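Local atomic coordinates of prolyl 4-hydroxylase (Phytophthora capsici LT1534, PDB entry 6IUQ), a protein that probably hydroxylates proline residues at C4 as an iron(II)- and 2-oxoglutarate-dependent oxygenase built on a double-stranded beta-helix core. Residues A51-H64 with A102-F114. Numbering follows the deposited sequence.
Sequences ALLEEMRWLNENDH and ALRTKVPELDALF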
loop_
_atom_site.group_PDB
_atom_site.type_symbol
_atom_site.label_atom_id
_atom_site.label_comp_id
_atom_site.label_asym_id
_atom_site.label_seq_id
_atom_site.Cartn_x
_atom_site.Cartn_y
_atom_site.Cartn_z
ATOM N N ALA A 51 -10.965 -16.545 -10.664
ATOM C CA ALA A 51 -9.938 -17.534 -10.982
ATOM C C ALA A 51 -8.693 -17.392 -10.091
ATOM O O ALA A 51 -8.178 -18.381 -9.584
ATOM C CB ALA A 51 -9.554 -17.422 -12.433
ATOM N N LEU A 52 -8.218 -16.163 -9.905
ATOM C CA LEU A 52 -7.028 -15.907 -9.090
ATOM C C LEU A 52 -7.308 -16.290 -7.632
ATOM O O LEU A 52 -6.458 -16.904 -6.972
ATOM C CB LEU A 52 -6.598 -14.433 -9.199
ATOM C CG LEU A 52 -6.042 -13.979 -10.566
ATOM C CD1 LEU A 52 -5.991 -12.458 -10.691
ATOM C CD2 LEU A 52 -4.672 -14.567 -10.806
ATOM N N LEU A 53 -8.507 -15.947 -7.150
ATOM C CA LEU A 53 -8.934 -16.280 -5.782
ATOM C C LEU A 53 -8.991 -17.795 -5.573
ATOM O O LEU A 53 -8.525 -18.295 -4.551
ATOM C CB LEU A 53 -10.312 -15.652 -5.457
ATOM C CG LEU A 53 -10.980 -15.992 -4.112
ATOM C CD1 LEU A 53 -10.094 -15.636 -2.920
ATOM C CD2 LEU A 53 -12.365 -15.334 -3.968
ATOM N N GLU A 54 -9.553 -18.521 -6.537
ATOM C CA GLU A 54 -9.620 -19.980 -6.446
ATOM C C GLU A 54 -8.222 -20.572 -6.283
ATOM O O GLU A 54 -7.994 -21.405 -5.401
ATOM C CB GLU A 54 -10.328 -20.578 -7.669
ATOM C CG GLU A 54 -11.843 -20.332 -7.672
ATOM C CD GLU A 54 -12.571 -20.962 -8.868
ATOM O OE1 GLU A 54 -12.460 -22.198 -9.047
ATOM O OE2 GLU A 54 -13.274 -20.218 -9.610
ATOM N N GLU A 55 -7.272 -20.111 -7.094
ATOM C CA GLU A 55 -5.905 -20.605 -6.982
ATOM C C GLU A 55 -5.307 -20.272 -5.618
ATOM O O GLU A 55 -4.570 -21.062 -5.042
ATOM C CB GLU A 55 -5.041 -20.045 -8.111
ATOM C CG GLU A 55 -5.430 -20.603 -9.461
ATOM C CD GLU A 55 -4.486 -20.209 -10.589
ATOM O OE1 GLU A 55 -3.550 -19.388 -10.373
ATOM O OE2 GLU A 55 -4.688 -20.732 -11.705
HETATM N N MSE A 56 -5.652 -19.111 -5.079
HETATM C CA MSE A 56 -5.143 -18.734 -3.766
HETATM C C MSE A 56 -5.699 -19.620 -2.660
HETATM O O MSE A 56 -4.976 -19.998 -1.742
HETATM C CB MSE A 56 -5.471 -17.272 -3.466
HETATM C CG MSE A 56 -4.701 -16.305 -4.331
HETATM SE SE MSE A 56 -5.247 -14.475 -3.996
HETATM C CE MSE A 56 -4.738 -14.328 -2.116
ATOM N N ARG A 57 -6.992 -19.912 -2.736
ATOM C CA ARG A 57 -7.627 -20.787 -1.765
ATOM C C ARG A 57 -7.013 -22.185 -1.830
ATOM O O ARG A 57 -6.825 -22.841 -0.811
ATOM C CB ARG A 57 -9.132 -20.862 -2.007
ATOM C CG ARG A 57 -9.922 -19.634 -1.576
ATOM C CD ARG A 57 -11.347 -20.056 -1.273
ATOM N NE ARG A 57 -12.342 -19.000 -1.434
ATOM C CZ ARG A 57 -12.692 -18.131 -0.486
ATOM N NH1 ARG A 57 -12.107 -18.167 0.709
ATOM N NH2 ARG A 57 -13.637 -17.225 -0.740
ATOM N N TRP A 58 -6.699 -22.633 -3.040
ATOM C CA TRP A 58 -6.054 -23.917 -3.216
ATOM C C TRP A 58 -4.690 -23.944 -2.542
ATOM O O TRP A 58 -4.350 -24.900 -1.849
ATOM C CB TRP A 58 -5.909 -24.248 -4.692
ATOM C CG TRP A 58 -5.342 -25.604 -4.903
ATOM C CD1 TRP A 58 -6.033 -26.786 -4.962
ATOM C CD2 TRP A 58 -3.960 -25.938 -5.060
ATOM N NE1 TRP A 58 -5.164 -27.830 -5.158
ATOM C CE2 TRP A 58 -3.886 -27.339 -5.220
ATOM C CE3 TRP A 58 -2.780 -25.191 -5.093
ATOM C CZ2 TRP A 58 -2.683 -28.002 -5.415
ATOM C CZ3 TRP A 58 -1.584 -25.852 -5.280
ATOM C CH2 TRP A 58 -1.544 -27.247 -5.438
ATOM N N LEU A 59 -3.905 -22.894 -2.753
ATOM C CA LEU A 59 -2.598 -22.787 -2.123
ATOM C C LEU A 59 -2.730 -22.886 -0.615
ATOM O O LEU A 59 -1.894 -23.493 0.059
ATOM C CB LEU A 59 -1.922 -21.472 -2.506
ATOM C CG LEU A 59 -1.398 -21.420 -3.936
ATOM C CD1 LEU A 59 -0.901 -20.028 -4.250
ATOM C CD2 LEU A 59 -0.292 -22.456 -4.130
ATOM N N ASN A 60 -3.796 -22.288 -0.098
ATOM C CA ASN A 60 -4.068 -22.303 1.331
ATOM C C ASN A 60 -4.529 -23.672 1.862
ATOM O O ASN A 60 -4.216 -24.037 3.000
ATOM C CB ASN A 60 -5.114 -21.250 1.667
ATOM C CG ASN A 60 -5.317 -21.102 3.149
ATOM O OD1 ASN A 60 -4.373 -20.791 3.882
ATOM N ND2 ASN A 60 -6.549 -21.322 3.607
ATOM N N GLU A 61 -5.281 -24.411 1.048
ATOM C CA GLU A 61 -5.709 -25.766 1.404
ATOM C C GLU A 61 -4.522 -26.712 1.442
ATOM O O GLU A 61 -4.496 -27.668 2.211
ATOM C CB GLU A 61 -6.734 -26.303 0.410
ATOM C CG GLU A 61 -8.144 -25.746 0.539
ATOM C CD GLU A 61 -9.017 -26.122 -0.663
ATOM O OE1 GLU A 61 -8.505 -26.093 -1.808
ATOM O OE2 GLU A 61 -10.208 -26.462 -0.462
ATOM N N ASN A 62 -3.540 -26.459 0.589
ATOM C CA ASN A 62 -2.397 -27.342 0.518
ATOM C C ASN A 62 -1.215 -26.760 1.273
ATOM O O ASN A 62 -0.052 -26.974 0.927
ATOM C CB ASN A 62 -2.067 -27.642 -0.937
ATOM C CG ASN A 62 -3.158 -28.460 -1.606
ATOM O OD1 ASN A 62 -4.215 -27.934 -1.955
ATOM N ND2 ASN A 62 -2.921 -29.758 -1.758
ATOM N N ASP A 63 -1.553 -26.022 2.324
ATOM C CA ASP A 63 -0.611 -25.582 3.341
ATOM C C ASP A 63 0.626 -24.879 2.794
ATOM O O ASP A 63 1.733 -25.079 3.293
ATOM C CB ASP A 63 -0.204 -26.776 4.203
ATOM C CG ASP A 63 -1.405 -27.458 4.861
ATOM O OD1 ASP A 63 -2.308 -26.748 5.371
ATOM O OD2 ASP A 63 -1.448 -28.708 4.857
ATOM N N HIS A 64 0.432 -24.033 1.785
ATOM C CA HIS A 64 1.531 -23.238 1.249
ATOM C C HIS A 64 1.605 -21.849 1.895
ATOM O O HIS A 64 2.640 -21.188 1.823
ATOM C CB HIS A 64 1.414 -23.122 -0.271
ATOM C CG HIS A 64 1.702 -24.402 -0.994
ATOM N ND1 HIS A 64 0.730 -25.340 -1.270
ATOM C CD2 HIS A 64 2.860 -24.907 -1.484
ATOM C CE1 HIS A 64 1.274 -26.364 -1.905
ATOM N NE2 HIS A 64 2.564 -26.125 -2.047
ATOM N N ALA A 102 8.929 -22.879 -8.639
ATOM C CA ALA A 102 8.428 -24.203 -8.304
ATOM C C ALA A 102 6.995 -24.109 -7.815
ATOM O O ALA A 102 6.159 -24.959 -8.116
ATOM C CB ALA A 102 9.311 -24.855 -7.249
ATOM N N LEU A 103 6.731 -23.059 -7.050
ATOM C CA LEU A 103 5.414 -22.800 -6.496
ATOM C C LEU A 103 4.482 -22.276 -7.584
ATOM O O LEU A 103 3.324 -22.689 -7.698
ATOM C CB LEU A 103 5.524 -21.794 -5.352
ATOM C CG LEU A 103 4.294 -21.566 -4.485
ATOM C CD1 LEU A 103 3.582 -22.883 -4.260
ATOM C CD2 LEU A 103 4.738 -20.975 -3.166
ATOM N N ARG A 104 5.018 -21.377 -8.400
ATOM C CA ARG A 104 4.225 -20.681 -9.393
ATOM C C ARG A 104 3.681 -21.623 -10.437
ATOM O O ARG A 104 2.580 -21.421 -10.946
ATOM C CB ARG A 104 5.054 -19.591 -10.058
ATOM C CG ARG A 104 4.554 -18.212 -9.767
ATOM C CD ARG A 104 5.384 -17.215 -10.501
ATOM N NE ARG A 104 6.687 -17.091 -9.874
ATOM C CZ ARG A 104 7.835 -17.231 -10.515
ATOM N NH1 ARG A 104 7.845 -17.488 -11.815
ATOM N NH2 ARG A 104 8.967 -17.102 -9.847
ATOM N N THR A 105 4.455 -22.660 -10.742
ATOM C CA THR A 105 4.051 -23.683 -11.708
ATOM C C THR A 105 2.773 -24.413 -11.284
ATOM O O THR A 105 2.067 -24.980 -12.120
ATOM C CB THR A 105 5.188 -24.709 -11.919
ATOM O OG1 THR A 105 6.416 -24.007 -12.157
ATOM C CG2 THR A 105 4.896 -25.628 -13.107
ATOM N N LYS A 106 2.459 -24.385 -9.993
ATOM C CA LYS A 106 1.234 -25.018 -9.518
ATOM C C LYS A 106 -0.006 -24.186 -9.808
ATOM O O LYS A 106 -1.106 -24.721 -9.809
ATOM C CB LYS A 106 1.308 -25.302 -8.015
ATOM C CG LYS A 106 2.502 -26.153 -7.606
ATOM C CD LYS A 106 2.510 -26.435 -6.109
ATOM C CE LYS A 106 3.631 -27.413 -5.739
ATOM N NZ LYS A 106 3.489 -28.734 -6.435
ATOM N N VAL A 107 0.166 -22.883 -10.055
ATOM C CA VAL A 107 -0.975 -21.962 -10.171
ATOM C C VAL A 107 -0.894 -21.046 -11.396
ATOM O O VAL A 107 -0.426 -19.904 -11.315
ATOM C CB VAL A 107 -1.109 -21.106 -8.899
ATOM C CG1 VAL A 107 -1.855 -21.879 -7.807
ATOM C CG2 VAL A 107 0.274 -20.659 -8.390
ATOM N N PRO A 108 -1.385 -21.541 -12.540
ATOM C CA PRO A 108 -1.204 -20.900 -13.854
ATOM C C PRO A 108 -1.666 -19.442 -13.962
ATOM O O PRO A 108 -0.975 -18.634 -14.608
ATOM C CB PRO A 108 -2.040 -21.793 -14.790
ATOM C CG PRO A 108 -2.039 -23.123 -14.135
ATOM C CD PRO A 108 -2.119 -22.817 -12.650
ATOM N N GLU A 109 -2.810 -19.100 -13.376
ATOM C CA GLU A 109 -3.261 -17.719 -13.457
ATOM C C GLU A 109 -2.395 -16.822 -12.576
ATOM O O GLU A 109 -2.118 -15.674 -12.928
ATOM C CB GLU A 109 -4.743 -17.590 -13.072
ATOM C CG GLU A 109 -5.683 -18.387 -13.966
ATOM C CD GLU A 109 -5.480 -18.089 -15.453
ATOM O OE1 GLU A 109 -5.259 -16.909 -15.827
ATOM O OE2 GLU A 109 -5.524 -19.049 -16.257
ATOM N N LEU A 110 -1.976 -17.328 -11.423
ATOM C CA LEU A 110 -1.088 -16.534 -10.575
ATOM C C LEU A 110 0.290 -16.429 -11.216
ATOM O O LEU A 110 0.940 -15.396 -11.103
ATOM C CB LEU A 110 -0.994 -17.125 -9.174
ATOM C CG LEU A 110 -2.238 -16.923 -8.305
ATOM C CD1 LEU A 110 -2.148 -17.739 -7.010
ATOM C CD2 LEU A 110 -2.448 -15.435 -8.007
ATOM N N ASP A 111 0.724 -17.482 -11.912
ATOM C CA ASP A 111 2.013 -17.465 -12.593
ATOM C C ASP A 111 1.990 -16.452 -13.738
ATOM O O ASP A 111 2.908 -15.658 -13.892
ATOM C CB ASP A 111 2.364 -18.862 -13.110
ATOM C CG ASP A 111 3.802 -18.965 -13.625
ATOM O OD1 ASP A 111 4.571 -17.976 -13.511
ATOM O OD2 ASP A 111 4.167 -20.052 -14.136
ATOM N N ALA A 112 0.931 -16.473 -14.534
ATOM C CA ALA A 112 0.740 -15.483 -15.590
ATOM C C ALA A 112 0.643 -14.061 -15.039
ATOM O O ALA A 112 1.099 -13.108 -15.672
ATOM C CB ALA A 112 -0.506 -15.808 -16.397
ATOM N N LEU A 113 0.042 -13.901 -13.866
ATOM C CA LEU A 113 -0.010 -12.566 -13.282
ATOM C C LEU A 113 1.397 -12.164 -12.870
ATOM O O LEU A 113 1.785 -11.030 -13.049
ATOM C CB LEU A 113 -0.963 -12.488 -12.090
ATOM C CG LEU A 113 -1.082 -11.063 -11.516
ATOM C CD1 LEU A 113 -1.335 -10.031 -12.620
ATOM C CD2 LEU A 113 -2.164 -10.966 -10.449
ATOM N N PHE A 114 2.174 -13.108 -12.357
ATOM C CA PHE A 114 3.540 -12.793 -11.957
ATOM C C PHE A 114 4.373 -12.314 -13.146
ATOM O O PHE A 114 5.170 -11.412 -13.010
ATOM C CB PHE A 114 4.218 -13.998 -11.307
ATOM C CG PHE A 114 5.657 -13.749 -10.934
ATOM C CD1 PHE A 114 5.981 -13.243 -9.682
ATOM C CD2 PHE A 114 6.687 -14.016 -11.831
ATOM C CE1 PHE A 114 7.305 -13.010 -9.331
ATOM C CE2 PHE A 114 8.008 -13.773 -11.490
ATOM C CZ PHE A 114 8.317 -13.274 -10.239
#
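With CG anti to its own carbonyl carbon (chi1 -68°) and the chain extended beyond it, Glu55 carries its carboxylate off helix 51-61 onto the first turn of helix 108-114, where Leu110 and Glu109 wait with their backbone N-H groups. This is a side chain gripping a helix N-terminus, Val107 holding the N-cap position, on two helices that cross at -113° and pack against the major sheet of the double-stranded beta-helix fold. Glu109 N gives a nearly straight bond to the syn lone pair of Glu55 OE2 (3.0 Å); Leu110 N reaches OE1, also on the syn side but 18° out of the carboxylate plane (2.8 Å). Tyr9 OH is a further partner of OE2, and the helix dipole probably favours the charged form. The chain of Glu109 bends at chi2, taking its own carboxylate away to a salt bridge with Arg15. Leu110 is a knob among Leu52, Glu55, Met56 and Leu59: its CD2 lies 3.7 Å from Leu52 CD2, while its CD1 meets Leu59 CD1 tip to tip. Strand 139-146 touches this cluster through Leu143. Farther along, the chain of Lys106 crosses Trp58 at about a right angle, and the rings of Phe5 and Trp58 meet edge-to-face. Leu103 CD1 touches both Leu59 CD2 at 3.9 Å and His64 CD2 at 3.5 Å.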